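Local coordinates for protein cellulase (Uncultured bacterium, PDB 6XSO) that hydrolyses plant polysaccharides as a broad-specificity endoglucanase of glycoside hydrolase family 5, probably cleaving internal linkages of both cellulose and xylan, at residues A[141-144]-A[145-149]; A[211-214]-A[215-219]; A[221-224]-A[225-228]; A[258-261]-A[262-266]. All coordinates share one frame; numbering follows the deposited sequence. Where two conformers were deposited one is given.

Overall arrangement
All four contacts are local and lie within one eight-stranded parallel beta/alpha barrel of the TIM-barrel clan, in chain order 1 to 4. Interaction 1 sits on helix 140-161 and interaction 2 on the last turns of helix 196-219; their centres are about 14 Å apart, and Tyr143 OH meets Ser212 OG at 2.7 Å. Interaction 3 fills the loop between that second helix and strand 229-232. Its centre is about 10 Å from that of interaction 2. Interaction 4, the run into strand 264-270, has its centre about 11 Å from that of interaction 2 and about 12 Å from that of interaction 3. Arg218 of interaction 2 reaches both, so one helix end joins two successive strand entrances.

Interaction 1: A[141-144]-A[145-149]; sequences ANYN and QNKAK
Lys147 sets its CB over one face of the Tyr143 ring, one helical turn further along helix 140-161, and its chain runs obliquely past the hydroxyl end. That CB stands 4.0 Å above the ring plane, offset toward the rim; in the conformer described, one of two, Lys147 CD comes to 3.5 Å from Tyr143 OH. CG of Tyr143 is anti to the backbone N (chi1 173°), as is that of Lys147, which sends both chains out on the same flank of the helix. This is the packed part: Tyr143 is buried against helix 196-219, meets Tyr209 edge-to-face and hydrogen-bonds Ser212 OG through its hydroxyl. A second pair, Asn142 and Asn146, meets with amide planes 85° apart, and Asn146 ND2 gives Asn142 OD1 only a weak bond of 3.4 Å. Stronger partners of Asn142 OD1 are Tyr209 OH and Lys137 N, while its ND2 donates to Trp135 O. Toward solvent the grip slackens. The exposed Gln145 donates from NE2 to Asn146 OD1 at 3.1 Å, straight at the hydrogen (165°) but from above the acceptor's carbonyl plane. Water 1 lies in the Tyr143 ring plane, 2.8 Å from OH. Water 2 bridges Asn144 O and Ala148 N, at 3.0 Å from each. It marks a water-inserted kink, where Ala148 and Lys149 lose their bond to the turn before, on an outer helix of the TIM barrel.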
loop_
_atom_site.group_PDB
_atom_site.type_symbol
_atom_site.label_atom_id
_atom_site.label_comp_id
_atom_site.label_asym_id
_atom_site.label_seq_id
_atom_site.Cartn_x
_atom_site.Cartn_y
_atom_site.Cartn_z
ATOM N N ALA A 141 -13.715 -11.196 16.082
ATOM C CA ALA A 141 -14.036 -12.604 15.848
ATOM C C ALA A 141 -13.390 -13.110 14.552
ATOM O O ALA A 141 -12.887 -14.233 14.485
ATOM C CB ALA A 141 -15.552 -12.826 15.849
ATOM N N ASN A 142 -13.395 -12.283 13.508
ATOM C CA ASN A 142 -12.700 -12.653 12.281
ATOM C C ASN A 142 -11.208 -12.818 12.534
ATOM O O ASN A 142 -10.591 -13.790 12.066
ATOM C CB ASN A 142 -12.957 -11.554 11.241
ATOM C CG ASN A 142 -12.238 -11.795 9.913
ATOM O OD1 ASN A 142 -11.039 -11.563 9.797
ATOM N ND2 ASN A 142 -12.980 -12.244 8.903
ATOM N N TYR A 143 -10.606 -11.878 13.269
ATOM C CA TYR A 143 -9.197 -12.011 13.614
ATOM C C TYR A 143 -8.926 -13.314 14.360
ATOM O O TYR A 143 -7.997 -14.055 14.020
ATOM C CB TYR A 143 -8.695 -10.808 14.428
ATOM C CG TYR A 143 -7.279 -11.053 14.925
ATOM C CD1 TYR A 143 -6.212 -11.130 14.035
ATOM C CD2 TYR A 143 -7.013 -11.216 16.273
ATOM C CE1 TYR A 143 -4.925 -11.383 14.481
ATOM C CE2 TYR A 143 -5.736 -11.452 16.723
ATOM C CZ TYR A 143 -4.693 -11.531 15.834
ATOM O OH TYR A 143 -3.425 -11.805 16.334
ATOM N N ASN A 144 -9.707 -13.612 15.402
ATOM C CA ASN A 144 -9.430 -14.829 16.160
ATOM C C ASN A 144 -9.540 -16.056 15.271
ATOM O O ASN A 144 -8.770 -17.012 15.408
ATOM C CB ASN A 144 -10.383 -14.945 17.353
ATOM C CG ASN A 144 -10.089 -13.921 18.439
ATOM O OD1 ASN A 144 -8.973 -13.396 18.535
ATOM N ND2 ASN A 144 -11.084 -13.642 19.274
ATOM N N GLN A 145 -10.500 -16.045 14.351
ATOM C CA GLN A 145 -10.717 -17.197 13.487
ATOM C C GLN A 145 -9.588 -17.367 12.476
ATOM O O GLN A 145 -9.159 -18.490 12.201
ATOM C CB GLN A 145 -12.038 -17.023 12.737
ATOM C CG GLN A 145 -12.300 -18.076 11.678
ATOM C CD GLN A 145 -13.509 -17.754 10.819
ATOM O OE1 GLN A 145 -14.654 -17.824 11.278
ATOM N NE2 GLN A 145 -13.258 -17.386 9.567
ATOM N N ASN A 146 -9.095 -16.261 11.922
ATOM C CA ASN A 146 -8.203 -16.289 10.766
ATOM C C ASN A 146 -6.743 -16.006 11.103
ATOM O O ASN A 146 -5.894 -16.039 10.196
ATOM C CB ASN A 146 -8.697 -15.268 9.738
ATOM C CG ASN A 146 -9.962 -15.712 9.052
ATOM O OD1 ASN A 146 -10.257 -16.892 8.972
ATOM N ND2 ASN A 146 -10.727 -14.755 8.568
ATOM N N LYS A 147 -6.433 -15.752 12.377
ATOM C CA LYS A 147 -5.063 -15.443 12.785
ATOM C C LYS A 147 -4.076 -16.486 12.271
ATOM O O LYS A 147 -3.030 -16.147 11.714
ATOM C CB LYS A 147 -5.021 -15.367 14.318
ATOM C CG LYS A 147 -3.625 -15.358 14.932
ATOM C CD LYS A 147 -3.661 -15.264 16.463
ATOM C CE LYS A 147 -2.289 -15.573 17.049
ATOM N NZ LYS A 147 -2.024 -14.863 18.331
ATOM N N ALA A 148 -4.387 -17.767 12.457
ATOM C CA ALA A 148 -3.442 -18.812 12.070
ATOM C C ALA A 148 -3.186 -18.813 10.566
ATOM O O ALA A 148 -2.037 -18.927 10.124
ATOM C CB ALA A 148 -3.953 -20.178 12.520
ATOM N N LYS A 149 -4.241 -18.688 9.761
ATOM C CA LYS A 149 -4.065 -18.694 8.308
ATOM C C LYS A 149 -3.308 -17.456 7.840
ATOM O O LYS A 149 -2.451 -17.540 6.947
ATOM C CB LYS A 149 -5.426 -18.738 7.609
ATOM C CG LYS A 149 -5.366 -19.218 6.171
ATOM C CD LYS A 149 -5.720 -20.709 6.090
ATOM C CE LYS A 149 -7.228 -20.928 6.019
ATOM N NZ LYS A 149 -7.575 -22.335 5.677
HETATM O O HOH W 1 -2.585 -11.676 18.969
HETATM O O HOH W 2 -6.712 -18.762 14.082
#

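Interaction 2: A[211-214]-A[215-219]; sequences RSFV and NAVRG
The closing turns of helix 196-219 hold two i to i+4 pairs, Phe213 with Val217 and Val214 with Arg218, each lying side by side and pointing the same way. Val217 CG2 comes to 3.8 Å from Phe213 CE1, approaching the ring obliquely; it also rests 3.2 Å from Phe213 O, so the methyl spans the space between the carbonyl and the ring. With CG of Phe213 anti to the backbone N (chi1 161°), the ring is carried along the helix toward that methyl. This is the inward flank of an outer helix in a beta/alpha barrel: both residues pack on strands 168-171 and 229-232, and Trp154 of helix 140-161 meets Phe213 edge-to-face. Arg218 behaves differently. Its CG touches Val214 CG1 at 3.8 Å and is pressed to 3.0 Å from Val214 O, the same oxygen that accepts Arg218 N at 2.8 Å with a nearly straight 171° angle. A bend at chi2 (-105°) keeps NE beside Val214 CG1 and directs the far nitrogens to other partners: NH2 forms a salt bridge with Glu260, and NH1 donates to the carbonyls of Asn224 and Arg227. On the polar side, Ser212 OG bonds Glu151, while its backbone oxygen accepts Ala216 N at 2.9 Å. Asn215 N likewise bonds Arg211 O at 2.9 Å, and its CG lies 3.2 Å from that oxygen.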
loop_
_atom_site.group_PDB
_atom_site.type_symbol
_atom_site.label_atom_id
_atom_site.label_comp_id
_atom_site.label_asym_id
_atom_site.label_seq_id
_atom_site.Cartn_x
_atom_site.Cartn_y
_atom_site.Cartn_z
ATOM N N ARG A 211 0.110 -7.081 14.748
ATOM C CA ARG A 211 1.000 -7.887 15.578
ATOM C C ARG A 211 1.316 -9.221 14.913
ATOM O O ARG A 211 2.476 -9.664 14.881
ATOM C CB ARG A 211 0.312 -8.213 16.904
ATOM C CG ARG A 211 0.309 -7.171 17.980
ATOM C CD ARG A 211 0.032 -7.839 19.345
ATOM N NE ARG A 211 -1.145 -8.723 19.379
ATOM C CZ ARG A 211 -2.409 -8.307 19.512
ATOM N NH1 ARG A 211 -2.695 -7.018 19.599
ATOM N NH2 ARG A 211 -3.402 -9.187 19.548
ATOM N N SER A 212 0.280 -9.889 14.409
ATOM C CA SER A 212 0.465 -11.185 13.779
ATOM C C SER A 212 1.407 -11.082 12.591
ATOM O O SER A 212 2.256 -11.955 12.401
ATOM C CB SER A 212 -0.885 -11.739 13.332
ATOM O OG SER A 212 -1.567 -12.387 14.393
ATOM N N PHE A 213 1.246 -10.032 11.775
ATOM C CA PHE A 213 2.109 -9.796 10.619
ATOM C C PHE A 213 3.553 -9.646 11.043
ATOM O O PHE A 213 4.440 -10.338 10.531
ATOM C CB PHE A 213 1.616 -8.531 9.923
ATOM C CG PHE A 213 2.603 -7.875 8.993
ATOM C CD1 PHE A 213 2.993 -8.481 7.811
ATOM C CD2 PHE A 213 3.085 -6.608 9.283
ATOM C CE1 PHE A 213 3.872 -7.834 6.936
ATOM C CE2 PHE A 213 3.943 -5.949 8.425
ATOM C CZ PHE A 213 4.336 -6.558 7.243
ATOM N N VAL A 214 3.812 -8.741 11.989
ATOM C CA VAL A 214 5.191 -8.500 12.404
ATOM C C VAL A 214 5.789 -9.773 12.981
ATOM O O VAL A 214 6.905 -10.172 12.628
ATOM C CB VAL A 214 5.260 -7.321 13.386
ATOM C CG1 VAL A 214 6.628 -7.237 14.019
ATOM C CG2 VAL A 214 4.941 -6.012 12.653
ATOM N N ASN A 215 5.049 -10.440 13.872
ATOM C CA ASN A 215 5.580 -11.633 14.511
ATOM C C ASN A 215 5.865 -12.731 13.496
ATOM O O ASN A 215 6.884 -13.428 13.594
ATOM C CB ASN A 215 4.592 -12.138 15.560
ATOM C CG ASN A 215 4.482 -11.212 16.764
ATOM O OD1 ASN A 215 5.326 -10.341 16.981
ATOM N ND2 ASN A 215 3.423 -11.396 17.554
ATOM N N ALA A 216 4.977 -12.906 12.516
ATOM C CA ALA A 216 5.186 -13.955 11.524
ATOM C C ALA A 216 6.406 -13.647 10.671
ATOM O O ALA A 216 7.224 -14.530 10.391
ATOM C CB ALA A 216 3.945 -14.091 10.644
ATOM N N VAL A 217 6.557 -12.386 10.271
ATOM C CA VAL A 217 7.666 -12.031 9.401
ATOM C C VAL A 217 8.984 -12.125 10.160
ATOM O O VAL A 217 9.933 -12.777 9.714
ATOM C CB VAL A 217 7.459 -10.626 8.806
ATOM C CG1 VAL A 217 8.739 -10.186 8.088
ATOM C CG2 VAL A 217 6.279 -10.584 7.868
ATOM N N ARG A 218 9.061 -11.473 11.321
ATOM C CA ARG A 218 10.320 -11.456 12.053
ATOM C C ARG A 218 10.704 -12.853 12.519
ATOM O O ARG A 218 11.897 -13.158 12.645
ATOM C CB ARG A 218 10.237 -10.497 13.229
ATOM C CG ARG A 218 9.751 -9.108 12.836
ATOM C CD ARG A 218 10.884 -8.141 12.829
ATOM N NE ARG A 218 10.469 -6.768 12.602
ATOM C CZ ARG A 218 10.828 -6.066 11.529
ATOM N NH1 ARG A 218 11.578 -6.627 10.586
ATOM N NH2 ARG A 218 10.434 -4.806 11.400
ATOM N N GLY A 219 9.710 -13.716 12.756
ATOM C CA GLY A 219 9.978 -15.073 13.210
ATOM C C GLY A 219 10.659 -15.955 12.188
ATOM O O GLY A 219 11.207 -17.004 12.555
#

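Interaction 3: A[221-224]-A[225-228]; sequences GGNN and VRRN
Arg227 clasps Asn224 across a tight turn in the loop that leads from helix 196-219 to strand 229-232, an alpha-to-beta connection of the TIM barrel. The side-chain polar bonds are concentrated on a single acceptor: Asn224 OD1 takes Arg227 NE at 2.8 Å and Arg227 NH2 at 3.3 Å, a side-on grip in which the oxygen lies in the guanidinium plane. The NE bond is the straighter (167°), and the amide stands 72° from the guanidinium. Arg227 leaves its backbone with CG anti to N and then bends at chi3 (-51°), which brings its NE edge to the amide. Its outer nitrogens serve the 164-168 region, NH1 bonding Gly165 O and Val168 O, and NH2 Tyr164 O. A leucine here would probably leave Asn224 OD1 without its two donors and take a donor from the carbonyls of Gly165 and Val168. Asn224 ND2, for its part, bonds Thr220 OG1 and Ala158 O. Backbone bonds wind the chain itself: Val225 N reaches Gly222 O and Arg226 N reaches Asn223 O, both at 3.0 Å, each donor lying above the carbonyl plane. Gly221 and Gly222 have positive phi, which favours glycine, and Gly221 is the first residue past the helix to leave helical angles. Apolar contact is slight. Val225, whose CB lies 3.4 Å from Gly222 O, places CG2 3.8 Å from Gly221 CA.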
loop_
_atom_site.group_PDB
_atom_site.type_symbol
_atom_site.label_atom_id
_atom_site.label_comp_id
_atom_site.label_asym_id
_atom_site.label_seq_id
_atom_site.Cartn_x
_atom_site.Cartn_y
_atom_site.Cartn_z
ATOM N N GLY A 221 13.319 -15.116 10.663
ATOM C CA GLY A 221 14.742 -14.957 10.897
ATOM C C GLY A 221 15.498 -14.246 9.789
ATOM O O GLY A 221 14.938 -13.690 8.835
ATOM N N GLY A 222 16.822 -14.275 9.941
ATOM C CA GLY A 222 17.693 -13.697 8.935
ATOM C C GLY A 222 17.372 -12.236 8.703
ATOM O O GLY A 222 17.062 -11.482 9.639
ATOM N N ASN A 223 17.413 -11.837 7.433
ATOM C CA ASN A 223 17.163 -10.445 7.085
ATOM C C ASN A 223 15.792 -9.975 7.540
ATOM O O ASN A 223 15.581 -8.766 7.713
ATOM C CB ASN A 223 17.237 -10.242 5.569
ATOM C CG ASN A 223 18.667 -10.286 5.037
ATOM O OD1 ASN A 223 19.630 -10.199 5.796
ATOM N ND2 ASN A 223 18.802 -10.398 3.723
ATOM N N ASN A 224 14.845 -10.891 7.708
ATOM C CA ASN A 224 13.493 -10.476 8.052
ATOM C C ASN A 224 13.400 -9.948 9.476
ATOM O O ASN A 224 12.374 -9.369 9.836
ATOM C CB ASN A 224 12.502 -11.612 7.783
ATOM C CG ASN A 224 12.256 -11.832 6.289
ATOM O OD1 ASN A 224 12.438 -10.928 5.458
ATOM N ND2 ASN A 224 11.879 -13.053 5.934
ATOM N N VAL A 225 14.452 -10.116 10.277
ATOM C CA VAL A 225 14.494 -9.494 11.596
ATOM C C VAL A 225 14.655 -7.984 11.499
ATOM O O VAL A 225 14.241 -7.253 12.412
ATOM C CB VAL A 225 15.639 -10.128 12.404
ATOM C CG1 VAL A 225 15.840 -9.387 13.707
ATOM C CG2 VAL A 225 15.345 -11.616 12.657
ATOM N N ARG A 226 15.240 -7.492 10.405
ATOM C CA ARG A 226 15.525 -6.074 10.241
ATOM C C ARG A 226 14.820 -5.448 9.047
ATOM O O ARG A 226 14.933 -4.232 8.852
ATOM C CB ARG A 226 17.035 -5.841 10.097
ATOM C CG ARG A 226 17.872 -6.298 11.277
ATOM C CD ARG A 226 19.361 -6.230 10.921
ATOM N NE ARG A 226 19.725 -7.169 9.857
ATOM C CZ ARG A 226 20.653 -6.949 8.927
ATOM N NH1 ARG A 226 21.321 -5.800 8.895
ATOM N NH2 ARG A 226 20.907 -7.875 8.010
ATOM N N ARG A 227 14.100 -6.229 8.244
ATOM C CA ARG A 227 13.414 -5.673 7.085
ATOM C C ARG A 227 12.432 -4.584 7.511
ATOM O O ARG A 227 11.809 -4.665 8.572
ATOM C CB ARG A 227 12.678 -6.782 6.324
ATOM C CG ARG A 227 12.046 -6.302 5.018
ATOM C CD ARG A 227 11.439 -7.437 4.197
ATOM N NE ARG A 227 12.423 -8.508 4.030
ATOM C CZ ARG A 227 13.490 -8.457 3.240
ATOM N NH1 ARG A 227 13.730 -7.405 2.474
ATOM N NH2 ARG A 227 14.323 -9.486 3.230
ATOM N N ASN A 228 12.301 -3.562 6.681
ATOM C CA ASN A 228 11.345 -2.502 6.960
ATOM C C ASN A 228 9.950 -2.969 6.594
ATOM O O ASN A 228 9.706 -3.410 5.465
ATOM C CB ASN A 228 11.800 -1.252 6.237
ATOM C CG ASN A 228 13.030 -0.678 6.878
ATOM O OD1 ASN A 228 13.107 -0.592 8.104
ATOM N ND2 ASN A 228 14.020 -0.318 6.066
#

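Interaction 4: A[258-261]-A[262-266]; sequences QGER and DHIAV
Arg261 and Asp262, neighbours in sequence, lie side by side, and their charged ends meet in a salt bridge of 2.8 Å between Arg261 NH2 and Asp262 OD2. OD2 stands over one face of the guanidinium, and the two planes are 89° apart, unlike the coplanar paired geometry of a two-pronged bridge. Asp262 OD1 comes no nearer than 3.3 Å to Arg261 NE. The arginine is extended through CG and CD, then turns at chi3 (88°), which presents a guanidinium face to OD2. With an alanine at Asp262, the guanidinium is likely to lose its neighbouring counter-charge and become free to swing in this surface position. Glu260 builds the other half. Its CB packs 3.9 Å from Ile264 CG2, the chains crossing at about a right angle, and its bend at chi2 sets OE1 3.6 Å from Ile264 CB. The same OE1 receives a hydrogen bond from water 3 at 2.8 Å, and that water accepts from Arg261 N and His263 N; the charged partner of Glu260 OE1 is Arg218 NH2, in a salt bridge. Water 4 donates to Arg261 O at 2.8 Å and to Ile264 O, bridging the turn a second time. His263 ND1 bonds Asn228 in the adjoining loop. Such a water-bridged turn delivers the chain into strand 264-270, the sixth strand of the parallel TIM barrel.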
loop_
_atom_site.group_PDB
_atom_site.type_symbol
_atom_site.label_atom_id
_atom_site.label_comp_id
_atom_site.label_asym_id
_atom_site.label_seq_id
_atom_site.Cartn_x
_atom_site.Cartn_y
_atom_site.Cartn_z
ATOM N N GLN A 258 4.476 -4.530 19.644
ATOM C CA GLN A 258 5.578 -4.594 20.586
ATOM C C GLN A 258 6.850 -5.032 19.882
ATOM O O GLN A 258 6.840 -5.923 19.026
ATOM C CB GLN A 258 5.241 -5.586 21.701
ATOM C CG GLN A 258 6.274 -5.646 22.806
ATOM C CD GLN A 258 5.847 -6.544 23.958
ATOM O OE1 GLN A 258 5.845 -7.770 23.840
ATOM N NE2 GLN A 258 5.476 -5.933 25.079
ATOM N N GLY A 259 7.953 -4.394 20.257
ATOM C CA GLY A 259 9.245 -4.725 19.729
ATOM C C GLY A 259 9.661 -3.904 18.537
ATOM O O GLY A 259 10.841 -3.943 18.157
ATOM N N GLU A 260 8.736 -3.163 17.929
ATOM C CA GLU A 260 9.039 -2.391 16.732
ATOM C C GLU A 260 9.471 -0.983 17.114
ATOM O O GLU A 260 8.948 -0.396 18.066
ATOM C CB GLU A 260 7.813 -2.354 15.820
ATOM C CG GLU A 260 7.431 -3.726 15.282
ATOM C CD GLU A 260 8.519 -4.322 14.408
ATOM O OE1 GLU A 260 8.924 -3.618 13.458
ATOM O OE2 GLU A 260 8.973 -5.465 14.676
ATOM N N ARG A 261 10.458 -0.461 16.382
ATOM C CA ARG A 261 10.920 0.905 16.604
ATOM C C ARG A 261 11.568 1.493 15.352
ATOM O O ARG A 261 11.115 2.520 14.839
ATOM C CB ARG A 261 11.882 0.994 17.794
ATOM C CG ARG A 261 12.192 2.434 18.186
ATOM C CD ARG A 261 13.181 2.517 19.333
ATOM N NE ARG A 261 14.566 2.533 18.876
ATOM C CZ ARG A 261 15.468 1.593 19.153
ATOM N NH1 ARG A 261 15.150 0.540 19.896
ATOM N NH2 ARG A 261 16.702 1.715 18.688
ATOM N N ASP A 262 12.637 0.866 14.858
ATOM C CA ASP A 262 13.440 1.453 13.796
ATOM C C ASP A 262 13.146 0.886 12.420
ATOM O O ASP A 262 13.672 1.407 11.437
ATOM C CB ASP A 262 14.927 1.284 14.084
ATOM C CG ASP A 262 15.359 2.019 15.304
ATOM O OD1 ASP A 262 14.745 3.047 15.627
ATOM O OD2 ASP A 262 16.326 1.564 15.932
ATOM N N HIS A 263 12.304 -0.137 12.318
ATOM C CA HIS A 263 12.052 -0.813 11.054
ATOM C C HIS A 263 10.566 -0.995 10.818
ATOM O O HIS A 263 10.133 -1.991 10.235
ATOM C CB HIS A 263 12.801 -2.143 10.969
ATOM C CG HIS A 263 14.283 -1.989 10.972
ATOM N ND1 HIS A 263 14.963 -1.353 9.956
ATOM C CD2 HIS A 263 15.221 -2.386 11.864
ATOM C CE1 HIS A 263 16.257 -1.359 10.224
ATOM N NE2 HIS A 263 16.438 -1.980 11.381
ATOM N N ILE A 264 9.777 0.009 11.205
ATOM C CA ILE A 264 8.323 -0.007 11.078
ATOM C C ILE A 264 7.838 1.339 10.546
ATOM O O ILE A 264 8.335 2.400 10.940
ATOM C CB ILE A 264 7.678 -0.355 12.439
ATOM C CG1 ILE A 264 6.181 -0.600 12.278
ATOM C CG2 ILE A 264 7.914 0.766 13.467
ATOM C CD1 ILE A 264 5.858 -1.817 11.471
ATOM N N ALA A 265 6.869 1.279 9.633
ATOM C CA ALA A 265 6.208 2.452 9.096
ATOM C C ALA A 265 4.702 2.230 9.114
ATOM O O ALA A 265 4.223 1.092 9.165
ATOM C CB ALA A 265 6.644 2.725 7.655
ATOM N N VAL A 266 3.950 3.334 9.080
ATOM C CA VAL A 266 2.489 3.302 9.044
ATOM C C VAL A 266 2.028 3.819 7.692
ATOM O O VAL A 266 2.574 4.801 7.171
ATOM C CB VAL A 266 1.873 4.124 10.194
ATOM C CG1 VAL A 266 0.354 4.326 10.016
ATOM C CG2 VAL A 266 2.181 3.446 11.527
HETATM O O HOH W 3 11.192 -2.082 14.056
HETATM O O HOH W 4 10.702 2.855 12.133
#